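Local structure of putative hyaluronoglucosaminidase (Clostridium perfringens, 6PWI) at residues A[477-482]-A[486-491]; A[529-534]-A[552-557]; A[595-600]-A[604-609]. The protein belongs to glycoside hydrolase family 84 and probably acts as a hexosaminidase, here as one part of a longer protein that carries a cell-wall anchor. One frame throughout, in Å; residues are numbered along the deposited sequence.

All three contacts lie in the C-terminal part of the chain, after the eight-stranded parallel barrel of the putative beta-N-acetylglucosaminidase domain. Along the chain they come in series: interaction 1 in the loop between helices 467-475 and 496-507, interaction 2 between helices 513-536 and 540-572, interaction 3 around the hairpin 597-604. Their centres are about 21 Å (1 and 2), 16 Å (1 and 3) and 15 Å (2 and 3) apart. They also touch. Met477 packs on Leu553 and Pro608, and Asp555 probably hydrogen-bonds His595. The loop, the helix pair and the hairpin thus form one continuous region, away from the predicted proton donor Asp299.

Interaction 1: residues A[477-482]-A[486-491]; sequences MSDPAP and GLSLEE
Leu487 meets Pro480 and Ala481 where a long loop folds back on itself around an Asx turn at Asp479, its two arms running in roughly opposite directions. The loop joins helix 467-475 to helix 496-507. Leu487 CD2 packs against Pro480 CG at 3.8 Å, and the Leu487 carbonyl oxygen faces the methyl group of Ala481. Ser488 lies at the margin; its hydroxyl turns to Arg611, which also forms a salt bridge with Asp479 OD2. Leu489 makes both an apolar and a polar contact. Leu489 CD1 lies 3.9 Å from Pro480 CD, the two side chains meeting at about a right angle. Leu489 N donates to Asp479 OD1 at 3.2 Å. Ala481 N donates to Asp479 OD1 at 3.1 Å, which closes the Asx turn. The two donors approach OD1 from opposite faces of the carboxylate plane. Glu490 sends its side chain away to Lys407 and offers its carbonyl O to Ser478 OG at 2.7 Å, in the carbonyl plane and on a lone pair. Glu491 reaches back with CG anti to its backbone N (chi1 -177°) and an extended chain. Its OE2 accepts from Arg611 N. Glu491 OE1 accepts from two successive backbone N-H groups: Ser478 N meets the anti lone pair at 2.8 Å, and Asp479 N comes from above the carboxylate plane at 2.9 Å.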
ATOM      1  N   MET A 477      16.202   6.158  -2.547  1.00 21.94           N
ATOM      2  CA  MET A 477      15.724   6.118  -1.179  1.00 22.37           C
ATOM      3  C   MET A 477      14.945   4.826  -0.960  1.00 22.45           C
ATOM      4  O   MET A 477      13.724   4.806  -1.123  1.00 23.37           O
ATOM      5  CB  MET A 477      14.835   7.332  -0.891  1.00 22.98           C
ATOM      6  CG  MET A 477      15.523   8.663  -1.118  1.00 23.91           C
ATOM      7  SD  MET A 477      14.423  10.050  -0.756  1.00 26.92           S
ATOM      8  CE  MET A 477      15.304  11.418  -1.507  1.00 27.21           C
ATOM      9  N   SER A 478      15.649   3.746  -0.592  1.00 21.59           N
ATOM     10  CA  SER A 478      14.980   2.456  -0.535  1.00 21.71           C
ATOM     11  C   SER A 478      15.692   1.449   0.360  1.00 22.20           C
ATOM     12  O   SER A 478      15.074   0.450   0.720  1.00 22.86           O
ATOM     13  CB  SER A 478      14.700   1.884  -1.909  1.00 21.98           C
ATOM     14  OG  SER A 478      15.865   1.864  -2.723  1.00 22.24           O
ATOM     15  N   ASP A 479      16.958   1.704   0.728  1.00 22.23           N
ATOM     16  CA  ASP A 479      17.705   0.728   1.514  1.00 22.85           C
ATOM     17  C   ASP A 479      17.643   1.065   3.003  1.00 22.78           C
ATOM     18  O   ASP A 479      18.236   2.051   3.434  1.00 24.07           O
ATOM     19  CB  ASP A 479      19.152   0.565   1.036  1.00 23.93           C
ATOM     20  CG  ASP A 479      19.902  -0.575   1.721  1.00 25.48           C
ATOM     21  OD1 ASP A 479      19.258  -1.323   2.493  1.00 26.80           O
ATOM     22  OD2 ASP A 479      21.132  -0.714   1.485  1.00 25.37           O
ATOM     23  N   PRO A 480      16.962   0.242   3.835  1.00 22.27           N
ATOM     24  CA  PRO A 480      16.865   0.499   5.273  1.00 22.28           C
ATOM     25  C   PRO A 480      18.106   0.158   6.093  1.00 23.10           C
ATOM     26  O   PRO A 480      18.197   0.562   7.248  1.00 24.44           O
ATOM     27  CB  PRO A 480      15.686  -0.383   5.707  1.00 21.54           C
ATOM     28  CG  PRO A 480      15.733  -1.542   4.750  1.00 22.24           C
ATOM     29  CD  PRO A 480      16.193  -0.945   3.431  1.00 22.37           C
ATOM     30  N   ALA A 481      19.055  -0.583   5.503  1.00 23.78           N
ATOM     31  CA  ALA A 481      20.297  -0.941   6.186  1.00 23.40           C
ATOM     32  C   ALA A 481      21.157   0.301   6.436  1.00 23.83           C
ATOM     33  O   ALA A 481      21.151   1.236   5.634  1.00 24.77           O
ATOM     34  CB  ALA A 481      21.043  -1.966   5.370  1.00 22.76           C
ATOM     35  N   PRO A 482      21.927   0.375   7.549  1.00 23.66           N
ATOM     36  CA  PRO A 482      21.925  -0.654   8.594  1.00 24.08           C
ATOM     37  C   PRO A 482      20.737  -0.593   9.558  1.00 24.71           C
ATOM     38  O   PRO A 482      20.206   0.478   9.831  1.00 24.64           O
ATOM     39  CB  PRO A 482      23.233  -0.366   9.353  1.00 22.94           C
ATOM     40  CG  PRO A 482      23.434   1.125   9.196  1.00 22.62           C
ATOM     41  CD  PRO A 482      22.891   1.457   7.821  1.00 22.85           C
ATOM     42  N   GLY A 486      18.430  -6.522  10.048  1.00 31.87           N
ATOM     43  CA  GLY A 486      19.335  -6.954   8.993  1.00 28.61           C
ATOM     44  C   GLY A 486      18.663  -6.995   7.622  1.00 27.12           C
ATOM     45  O   GLY A 486      19.087  -7.745   6.740  1.00 26.41           O
ATOM     46  N   LEU A 487      17.616  -6.178   7.458  1.00 24.66           N
ATOM     47  CA  LEU A 487      16.939  -6.067   6.182  1.00 23.08           C
ATOM     48  C   LEU A 487      17.778  -5.178   5.272  1.00 23.28           C
ATOM     49  O   LEU A 487      18.252  -4.125   5.694  1.00 23.37           O
ATOM     50  CB  LEU A 487      15.544  -5.479   6.403  1.00 22.31           C
ATOM     51  CG  LEU A 487      14.682  -5.351   5.148  1.00 22.65           C
ATOM     52  CD1 LEU A 487      14.288  -6.716   4.599  1.00 21.62           C
ATOM     53  CD2 LEU A 487      13.449  -4.502   5.422  1.00 23.09           C
ATOM     54  N   SER A 488      17.955  -5.629   4.026  1.00 22.68           N
ATOM     55  CA  SER A 488      18.788  -4.945   3.053  1.00 22.55           C
ATOM     56  C   SER A 488      18.068  -4.989   1.713  1.00 21.94           C
ATOM     57  O   SER A 488      17.763  -6.078   1.230  1.00 22.41           O
ATOM     58  CB  SER A 488      20.144  -5.615   2.956  1.00 23.09           C
ATOM     59  OG  SER A 488      20.931  -5.056   1.910  1.00 23.24           O
ATOM     60  N   LEU A 489      17.795  -3.811   1.138  1.00 20.99           N
ATOM     61  CA  LEU A 489      17.050  -3.718  -0.108  1.00 21.09           C
ATOM     62  C   LEU A 489      17.847  -2.884  -1.098  1.00 22.25           C
ATOM     63  O   LEU A 489      18.618  -2.013  -0.703  1.00 22.57           O
ATOM     64  CB  LEU A 489      15.679  -3.087   0.152  1.00 19.93           C
ATOM     65  CG  LEU A 489      14.769  -3.858   1.108  1.00 19.24           C
ATOM     66  CD1 LEU A 489      13.535  -3.042   1.455  1.00 18.89           C
ATOM     67  CD2 LEU A 489      14.391  -5.212   0.528  1.00 18.42           C
ATOM     68  N   GLU A 490      17.644  -3.144  -2.391  1.00 22.94           N
ATOM     69  CA  GLU A 490      18.438  -2.436  -3.376  1.00 24.55           C
ATOM     70  C   GLU A 490      17.995  -0.980  -3.474  1.00 23.97           C
ATOM     71  O   GLU A 490      16.865  -0.638  -3.150  1.00 24.88           O
ATOM     72  CB  GLU A 490      18.572  -3.204  -4.694  1.00 26.14           C
ATOM     73  CG  GLU A 490      17.276  -3.423  -5.434  1.00 29.36           C
ATOM     74  CD  GLU A 490      17.419  -4.226  -6.717  1.00 31.19           C
ATOM     75  OE1 GLU A 490      18.038  -5.320  -6.679  1.00 31.64           O
ATOM     76  OE2 GLU A 490      16.918  -3.750  -7.759  1.00 31.98           O
ATOM     77  N   GLU A 491      18.947  -0.140  -3.885  1.00 25.03           N
ATOM     78  CA  GLU A 491      18.845   1.309  -3.959  1.00 24.45           C
ATOM     79  C   GLU A 491      19.901   1.757  -4.966  1.00 24.51           C
ATOM     80  O   GLU A 491      21.007   1.225  -4.974  1.00 24.86           O
ATOM     81  CB  GLU A 491      19.107   1.892  -2.569  1.00 23.87           C
ATOM     82  CG  GLU A 491      18.960   3.397  -2.460  1.00 24.44           C
ATOM     83  CD  GLU A 491      19.327   3.918  -1.076  1.00 26.08           C
ATOM     84  OE1 GLU A 491      18.414   4.023  -0.225  1.00 26.54           O
ATOM     85  OE2 GLU A 491      20.529   4.208  -0.842  1.00 26.27           O
TER

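Interaction 2: residues A[529-534]-A[552-557]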
ATOM      1  N   ALA A 529      15.915  17.212 -10.413  1.00 28.40           N
ATOM      2  CA  ALA A 529      14.735  16.660  -9.776  1.00 27.45           C
ATOM      3  C   ALA A 529      14.524  17.308  -8.406  1.00 26.78           C
ATOM      4  O   ALA A 529      13.402  17.654  -8.052  1.00 27.04           O
ATOM      5  CB  ALA A 529      14.860  15.156  -9.689  1.00 28.33           C
ATOM      6  N   THR A 530      15.608  17.495  -7.649  1.00 25.71           N
ATOM      7  CA  THR A 530      15.505  18.044  -6.307  1.00 25.98           C
ATOM      8  C   THR A 530      15.188  19.539  -6.354  1.00 26.51           C
ATOM      9  O   THR A 530      14.781  20.111  -5.343  1.00 26.47           O
ATOM     10  CB  THR A 530      16.773  17.801  -5.476  1.00 26.33           C
ATOM     11  OG1 THR A 530      17.823  18.626  -5.987  1.00 27.63           O
ATOM     12  CG2 THR A 530      17.189  16.347  -5.405  1.00 25.15           C
ATOM     13  N   ASN A 531      15.393  20.168  -7.519  1.00 26.96           N
ATOM     14  CA  ASN A 531      15.186  21.602  -7.658  1.00 27.64           C
ATOM     15  C   ASN A 531      13.829  21.910  -8.294  1.00 29.81           C
ATOM     16  O   ASN A 531      13.287  22.993  -8.092  1.00 32.07           O
ATOM     17  CB  ASN A 531      16.350  22.299  -8.370  1.00 26.77           C
ATOM     18  CG  ASN A 531      17.593  22.445  -7.514  1.00 26.30           C
ATOM     19  OD1 ASN A 531      17.516  22.595  -6.296  1.00 27.16           O
ATOM     20  ND2 ASN A 531      18.751  22.395  -8.143  1.00 25.37           N
ATOM     21  N   ASN A 532      13.263  20.956  -9.040  1.00 30.94           N
ATOM     22  CA  ASN A 532      12.049  21.221  -9.795  1.00 32.81           C
ATOM     23  C   ASN A 532      10.820  20.671  -9.079  1.00 34.43           C
ATOM     24  O   ASN A 532       9.695  21.022  -9.436  1.00 37.21           O
ATOM     25  CB  ASN A 532      12.108  20.639 -11.211  1.00 33.30           C
ATOM     26  CG  ASN A 532      13.181  21.282 -12.060  1.00 32.61           C
ATOM     27  OD1 ASN A 532      13.429  22.476 -11.934  1.00 32.68           O
ATOM     28  ND2 ASN A 532      13.821  20.503 -12.915  1.00 31.71           N
ATOM     29  N   PHE A 533      11.041  19.805  -8.083  1.00 33.64           N
ATOM     30  CA  PHE A 533       9.950  19.029  -7.515  1.00 32.42           C
ATOM     31  C   PHE A 533       8.907  19.940  -6.867  1.00 34.02           C
ATOM     32  O   PHE A 533       7.723  19.832  -7.193  1.00 35.49           O
ATOM     33  CB  PHE A 533      10.466  17.960  -6.554  1.00 29.74           C
ATOM     34  CG  PHE A 533       9.381  17.261  -5.777  1.00 28.73           C
ATOM     35  CD1 PHE A 533       8.566  16.315  -6.384  1.00 28.45           C
ATOM     36  CD2 PHE A 533       9.175  17.544  -4.435  1.00 27.88           C
ATOM     37  CE1 PHE A 533       7.570  15.666  -5.665  1.00 27.96           C
ATOM     38  CE2 PHE A 533       8.176  16.898  -3.721  1.00 28.10           C
ATOM     39  CZ  PHE A 533       7.374  15.962  -4.336  1.00 27.50           C
ATOM     40  N   ALA A 534       9.355  20.827  -5.963  1.00 32.62           N
ATOM     41  CA  ALA A 534       8.460  21.684  -5.194  1.00 33.44           C
ATOM     42  C   ALA A 534       7.657  22.599  -6.119  1.00 35.66           C
ATOM     43  O   ALA A 534       6.516  22.951  -5.813  1.00 37.13           O
ATOM     44  CB  ALA A 534       9.231  22.476  -4.168  1.00 32.07           C
ATOM     45  N   SER A 552      18.655  16.698   1.583  1.00 25.95           N
ATOM     46  CA  SER A 552      19.853  15.902   1.772  1.00 24.86           C
ATOM     47  C   SER A 552      20.361  15.409   0.420  1.00 24.96           C
ATOM     48  O   SER A 552      21.554  15.488   0.138  1.00 25.99           O
ATOM     49  CB  SER A 552      19.600  14.781   2.738  1.00 24.03           C
ATOM     50  OG  SER A 552      20.801  14.096   3.031  1.00 24.06           O
ATOM     51  N   LEU A 553      19.438  14.946  -0.430  1.00 24.20           N
ATOM     52  CA  LEU A 553      19.801  14.415  -1.733  1.00 24.39           C
ATOM     53  C   LEU A 553      20.356  15.516  -2.640  1.00 25.39           C
ATOM     54  O   LEU A 553      21.258  15.255  -3.438  1.00 26.46           O
ATOM     55  CB  LEU A 553      18.594  13.727  -2.374  1.00 22.62           C
ATOM     56  CG  LEU A 553      18.858  13.104  -3.741  1.00 21.89           C
ATOM     57  CD1 LEU A 553      19.849  11.958  -3.637  1.00 21.20           C
ATOM     58  CD2 LEU A 553      17.563  12.640  -4.387  1.00 22.29           C
ATOM     59  N   ARG A 554      19.805  16.733  -2.535  1.00 24.56           N
ATOM     60  CA  ARG A 554      20.300  17.841  -3.334  1.00 25.38           C
ATOM     61  C   ARG A 554      21.785  18.055  -3.035  1.00 26.36           C
ATOM     62  O   ARG A 554      22.600  18.152  -3.951  1.00 26.57           O
ATOM     63  CB  ARG A 554      19.488  19.116  -3.083  1.00 24.93           C
ATOM     64  CG  ARG A 554      19.990  20.334  -3.848  1.00 23.92           C
ATOM     65  CD  ARG A 554      19.226  21.620  -3.594  1.00 23.04           C
ATOM     66  NE  ARG A 554      17.785  21.417  -3.691  1.00 23.99           N
ATOM     67  CZ  ARG A 554      16.958  21.325  -2.647  1.00 24.04           C
ATOM     68  NH1 ARG A 554      15.665  21.125  -2.843  1.00 23.56           N
ATOM     69  NH2 ARG A 554      17.428  21.431  -1.414  1.00 22.91           N
ATOM     70  N   ASP A 555      22.121  18.079  -1.743  1.00 27.07           N
ATOM     71  CA  ASP A 555      23.489  18.256  -1.288  1.00 28.60           C
ATOM     72  C   ASP A 555      24.381  17.110  -1.777  1.00 29.76           C
ATOM     73  O   ASP A 555      25.513  17.363  -2.196  1.00 29.70           O
ATOM     74  CB  ASP A 555      23.539  18.493   0.222  1.00 30.24           C
ATOM     75  CG  ASP A 555      22.745  19.715   0.667  1.00 34.13           C
ATOM     76  OD1 ASP A 555      22.502  20.615  -0.179  1.00 36.51           O
ATOM     77  OD2 ASP A 555      22.373  19.771   1.860  1.00 35.34           O
ATOM     78  N   LEU A 556      23.876  15.862  -1.732  1.00 27.43           N
ATOM     79  CA  LEU A 556      24.642  14.722  -2.217  1.00 25.28           C
ATOM     80  C   LEU A 556      24.966  14.915  -3.696  1.00 24.68           C
ATOM     81  O   LEU A 556      26.087  14.645  -4.115  1.00 24.26           O
ATOM     82  CB  LEU A 556      23.882  13.402  -2.026  1.00 24.58           C
ATOM     83  CG  LEU A 556      23.714  12.845  -0.611  1.00 23.66           C
ATOM     84  CD1 LEU A 556      23.096  11.460  -0.688  1.00 23.05           C
ATOM     85  CD2 LEU A 556      25.022  12.793   0.164  1.00 22.82           C
ATOM     86  N   ALA A 557      23.977  15.356  -4.482  1.00 25.33           N
ATOM     87  CA  ALA A 557      24.181  15.569  -5.908  1.00 27.42           C
ATOM     88  C   ALA A 557      25.229  16.657  -6.148  1.00 28.92           C
ATOM     89  O   ALA A 557      26.092  16.504  -7.007  1.00 29.16           O
ATOM     90  CB  ALA A 557      22.882  15.897  -6.596  1.00 27.38           C
TER
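Thr530 and Asn531 of helix 513-536 meet Leu553 and Arg554 of helix 540-572. The two helices are consecutive and form an antiparallel helical hairpin. Their local axes come within 9.7 Å of each other, with 147° between their directions. Thr530 points at the partner helix and packs against Leu553 and Arg554. Thr530 CG2 lies 3.9 Å from Leu553 CD2. Thr530 OG1 sits 3.4 Å from Arg554 CB. With chi1 at 71° OG1 lies between the backbone N and the carbonyl carbon, where it hydrogen-bonds Leu527 O of its own helix. Phe473 of helix 467-475 touches both Thr530 and Leu553. Thr530 O accepts from Arg554 NH1 at 2.8 Å, with the donor above the carbonyl plane. Asn531 starts out alongside the interface, but its amide end swings in. Asn531 OD1 accepts from Arg554 NE at 2.9 Å, and this bond is clearly bent, with an N-H...O angle of 131°. The amide and guanidinium planes are nearly parallel, and both acceptors sit at the guanidinium edge, near its plane. Arg554 reaches them by a bend at chi3, while its NH2 forms a salt bridge with Asp551 OD1 on its own helix. The guanidinium group therefore has partners at NE, NH1 and NH2, which should fix its rotation. Asp551 probably balances the positive charge within helix 540-572, and neutral oxygens of the other helix take the two crossing bonds.

Interaction 3: residues A[595-600]-A[604-609]; sequences HRTPVI and SRPEPG
Thr597 and Ser604 form the hydrogen-bonded pair of a short antiparallel beta hairpin. Thr597 N bonds Ser604 O at 2.7 Å, and Ser604 N bonds Thr597 O at 2.8 Å. Nearer the turn, Val599 CG1 touches Ser604 CB. The tight part of the contact continues at Pro606. Pro606 CG is 3.9 Å from both Thr597 CG2 and His595 CB. The Thr597 methyl points there because it is anti to the carbonyl carbon, which leaves OG1 between the backbone N and that carbon (chi1 61°). OG1 and Ser604 OG share a water molecule. A second water links His595 N to Pro606 O. The solvent side is looser and carries the two arginines. Arg596 bends at chi2, and its NH1 returns to His595 O at 2.6 Å, with the oxygen in the guanidinium plane. It also donates to Arg593 O. Arg596 NH1 lies 3.7 Å from Arg605 CB. Arg605 leads away to Glu607 OE2 in a salt bridge, and the two guanidinium planes are 73° apart. Trp549 of helix 540-572 lies against Thr597 and Pro606, and His595 also contacts this helix at Asp551. Glu607 also pairs with Arg402. The hairpin thus lies between helix 540-572 and the loop around Arg402, and leads on to helix 613-623.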
ATOM      1  N   HIS A 595      20.249  18.399   7.942  1.00 28.92           N
ATOM      2  CA  HIS A 595      18.799  18.537   7.959  1.00 29.61           C
ATOM      3  C   HIS A 595      18.176  17.697   9.074  1.00 29.20           C
ATOM      4  O   HIS A 595      18.783  16.748   9.563  1.00 29.16           O
ATOM      5  CB  HIS A 595      18.227  18.219   6.575  1.00 30.65           C
ATOM      6  CG  HIS A 595      18.985  18.882   5.475  1.00 33.10           C
ATOM      7  ND1 HIS A 595      18.785  20.211   5.132  1.00 35.09           N
ATOM      8  CD2 HIS A 595      19.957  18.421   4.656  1.00 32.53           C
ATOM      9  CE1 HIS A 595      19.587  20.535   4.134  1.00 34.52           C
ATOM     10  NE2 HIS A 595      20.314  19.448   3.823  1.00 33.99           N
ATOM     11  N   ARG A 596      16.952  18.064   9.475  1.00 28.39           N
ATOM     12  CA  ARG A 596      16.293  17.426  10.605  1.00 28.21           C
ATOM     13  C   ARG A 596      14.816  17.209  10.294  1.00 27.23           C
ATOM     14  O   ARG A 596      14.175  18.060   9.682  1.00 27.97           O
ATOM     15  CB  ARG A 596      16.446  18.289  11.861  1.00 29.43           C
ATOM     16  CG  ARG A 596      17.872  18.398  12.378  1.00 30.55           C
ATOM     17  CD  ARG A 596      18.416  17.067  12.855  1.00 32.53           C
ATOM     18  NE  ARG A 596      19.794  17.198  13.301  1.00 36.37           N
ATOM     19  CZ  ARG A 596      20.878  17.105  12.526  1.00 37.73           C
ATOM     20  NH1 ARG A 596      20.772  16.876  11.225  1.00 35.75           N
ATOM     21  NH2 ARG A 596      22.074  17.249  13.064  1.00 38.45           N
ATOM     22  N   THR A 597      14.283  16.064  10.725  1.00 26.06           N
ATOM     23  CA  THR A 597      12.870  15.754  10.557  1.00 25.93           C
ATOM     24  C   THR A 597      12.295  15.241  11.876  1.00 25.68           C
ATOM     25  O   THR A 597      13.019  14.683  12.702  1.00 24.29           O
ATOM     26  CB  THR A 597      12.631  14.746   9.422  1.00 25.82           C
ATOM     27  OG1 THR A 597      13.301  13.516   9.716  1.00 25.70           O
ATOM     28  CG2 THR A 597      13.039  15.265   8.060  1.00 24.81           C
ATOM     29  N   PRO A 598      10.967  15.384  12.103  1.00 26.30           N
ATOM     30  CA  PRO A 598      10.366  15.009  13.386  1.00 26.28           C
ATOM     31  C   PRO A 598      10.277  13.499  13.605  1.00 27.99           C
ATOM     32  O   PRO A 598       9.931  12.747  12.696  1.00 29.78           O
ATOM     33  CB  PRO A 598       8.969  15.636  13.299  1.00 24.69           C
ATOM     34  CG  PRO A 598       8.655  15.634  11.811  1.00 25.59           C
ATOM     35  CD  PRO A 598       9.984  15.905  11.134  1.00 25.35           C
ATOM     36  N   VAL A 599      10.628  13.065  14.818  1.00 29.76           N
ATOM     37  CA  VAL A 599      10.312  11.729  15.298  1.00 32.70           C
ATOM     38  C   VAL A 599       9.662  11.858  16.674  1.00 36.64           C
ATOM     39  O   VAL A 599       9.677  12.932  17.272  1.00 37.73           O
ATOM     40  CB  VAL A 599      11.538  10.793  15.332  1.00 31.80           C
ATOM     41  CG1 VAL A 599      11.966  10.373  13.938  1.00 31.37           C
ATOM     42  CG2 VAL A 599      12.704  11.372  16.124  1.00 29.48           C
ATOM     43  N   ILE A 600       9.127  10.739  17.173  1.00 40.38           N
ATOM     44  CA  ILE A 600       8.230  10.719  18.315  1.00 45.41           C
ATOM     45  C   ILE A 600       8.916  11.329  19.537  1.00 49.75           C
ATOM     46  O   ILE A 600       8.286  12.034  20.322  1.00 53.74           O
ATOM     47  CB  ILE A 600       7.715   9.285  18.559  1.00 46.03           C
ATOM     48  CG1 ILE A 600       6.591   9.239  19.598  1.00 46.44           C
ATOM     49  CG2 ILE A 600       8.853   8.329  18.897  1.00 44.57           C
ATOM     50  CD1 ILE A 600       5.729   7.993  19.504  1.00 50.39           C
ATOM     51  N   SER A 604      15.318  13.663  13.956  1.00 28.89           N
ATOM     52  CA  SER A 604      16.125  12.685  13.244  1.00 27.12           C
ATOM     53  C   SER A 604      16.760  13.324  12.009  1.00 25.65           C
ATOM     54  O   SER A 604      16.194  14.242  11.417  1.00 24.42           O
ATOM     55  CB  SER A 604      15.291  11.478  12.899  1.00 27.30           C
ATOM     56  OG  SER A 604      15.887  10.694  11.878  1.00 27.82           O
ATOM     57  N   ARG A 605      17.947  12.825  11.639  1.00 25.41           N
ATOM     58  CA  ARG A 605      18.712  13.310  10.495  1.00 25.07           C
ATOM     59  C   ARG A 605      18.365  12.481   9.256  1.00 24.17           C
ATOM     60  O   ARG A 605      18.704  11.302   9.176  1.00 23.34           O
ATOM     61  CB  ARG A 605      20.209  13.278  10.830  1.00 24.63           C
ATOM     62  CG  ARG A 605      21.151  13.399   9.639  1.00 25.37           C
ATOM     63  CD  ARG A 605      22.617  13.377  10.050  1.00 25.14           C
ATOM     64  NE  ARG A 605      23.033  12.116  10.655  1.00 25.91           N
ATOM     65  CZ  ARG A 605      23.447  11.043   9.979  1.00 26.24           C
ATOM     66  NH1 ARG A 605      23.494  11.064   8.655  1.00 25.53           N
ATOM     67  NH2 ARG A 605      23.809   9.949  10.629  1.00 25.61           N
ATOM     68  N   PRO A 606      17.659  13.048   8.253  1.00 23.14           N
ATOM     69  CA  PRO A 606      17.308  12.287   7.056  1.00 23.99           C
ATOM     70  C   PRO A 606      18.595  11.965   6.310  1.00 25.49           C
ATOM     71  O   PRO A 606      19.482  12.816   6.198  1.00 26.33           O
ATOM     72  CB  PRO A 606      16.391  13.221   6.260  1.00 23.66           C
ATOM     73  CG  PRO A 606      16.699  14.604   6.790  1.00 23.22           C
ATOM     74  CD  PRO A 606      17.146  14.422   8.225  1.00 22.56           C
ATOM     75  N   GLU A 607      18.688  10.715   5.838  1.00 25.35           N
ATOM     76  CA  GLU A 607      19.909  10.207   5.238  1.00 24.19           C
ATOM     77  C   GLU A 607      19.573   9.311   4.048  1.00 22.81           C
ATOM     78  O   GLU A 607      19.642   8.089   4.145  1.00 22.35           O
ATOM     79  CB  GLU A 607      20.748   9.476   6.286  1.00 24.60           C
ATOM     80  CG  GLU A 607      22.172   9.226   5.841  1.00 26.14           C
ATOM     81  CD  GLU A 607      22.942   8.269   6.733  1.00 28.81           C
ATOM     82  OE1 GLU A 607      22.356   7.242   7.145  1.00 28.25           O
ATOM     83  OE2 GLU A 607      24.134   8.552   7.021  1.00 32.14           O
ATOM     84  N   PRO A 608      19.203   9.890   2.884  1.00 22.50           N
ATOM     85  CA  PRO A 608      19.079   9.114   1.647  1.00 22.30           C
ATOM     86  C   PRO A 608      20.430   8.784   1.008  1.00 22.58           C
ATOM     87  O   PRO A 608      21.457   9.353   1.377  1.00 22.53           O
ATOM     88  CB  PRO A 608      18.281  10.069   0.744  1.00 21.78           C
ATOM     89  CG  PRO A 608      18.715  11.449   1.202  1.00 21.74           C
ATOM     90  CD  PRO A 608      18.871  11.315   2.703  1.00 21.96           C
ATOM     91  N   GLY A 609      20.405   7.836   0.059  1.00 22.81           N
ATOM     92  CA  GLY A 609      21.514   7.543  -0.835  1.00 22.04           C
ATOM     93  C   GLY A 609      22.668   6.813  -0.157  1.00 21.54           C
ATOM     94  O   GLY A 609      23.817   6.969  -0.567  1.00 22.72           O
TER
HETATM   95  O   HOH W   1      20.457  15.463   6.765  1.00 23.26           O
HETATM   96  O   HOH W   2      15.091  11.313   9.454  1.00 32.20           O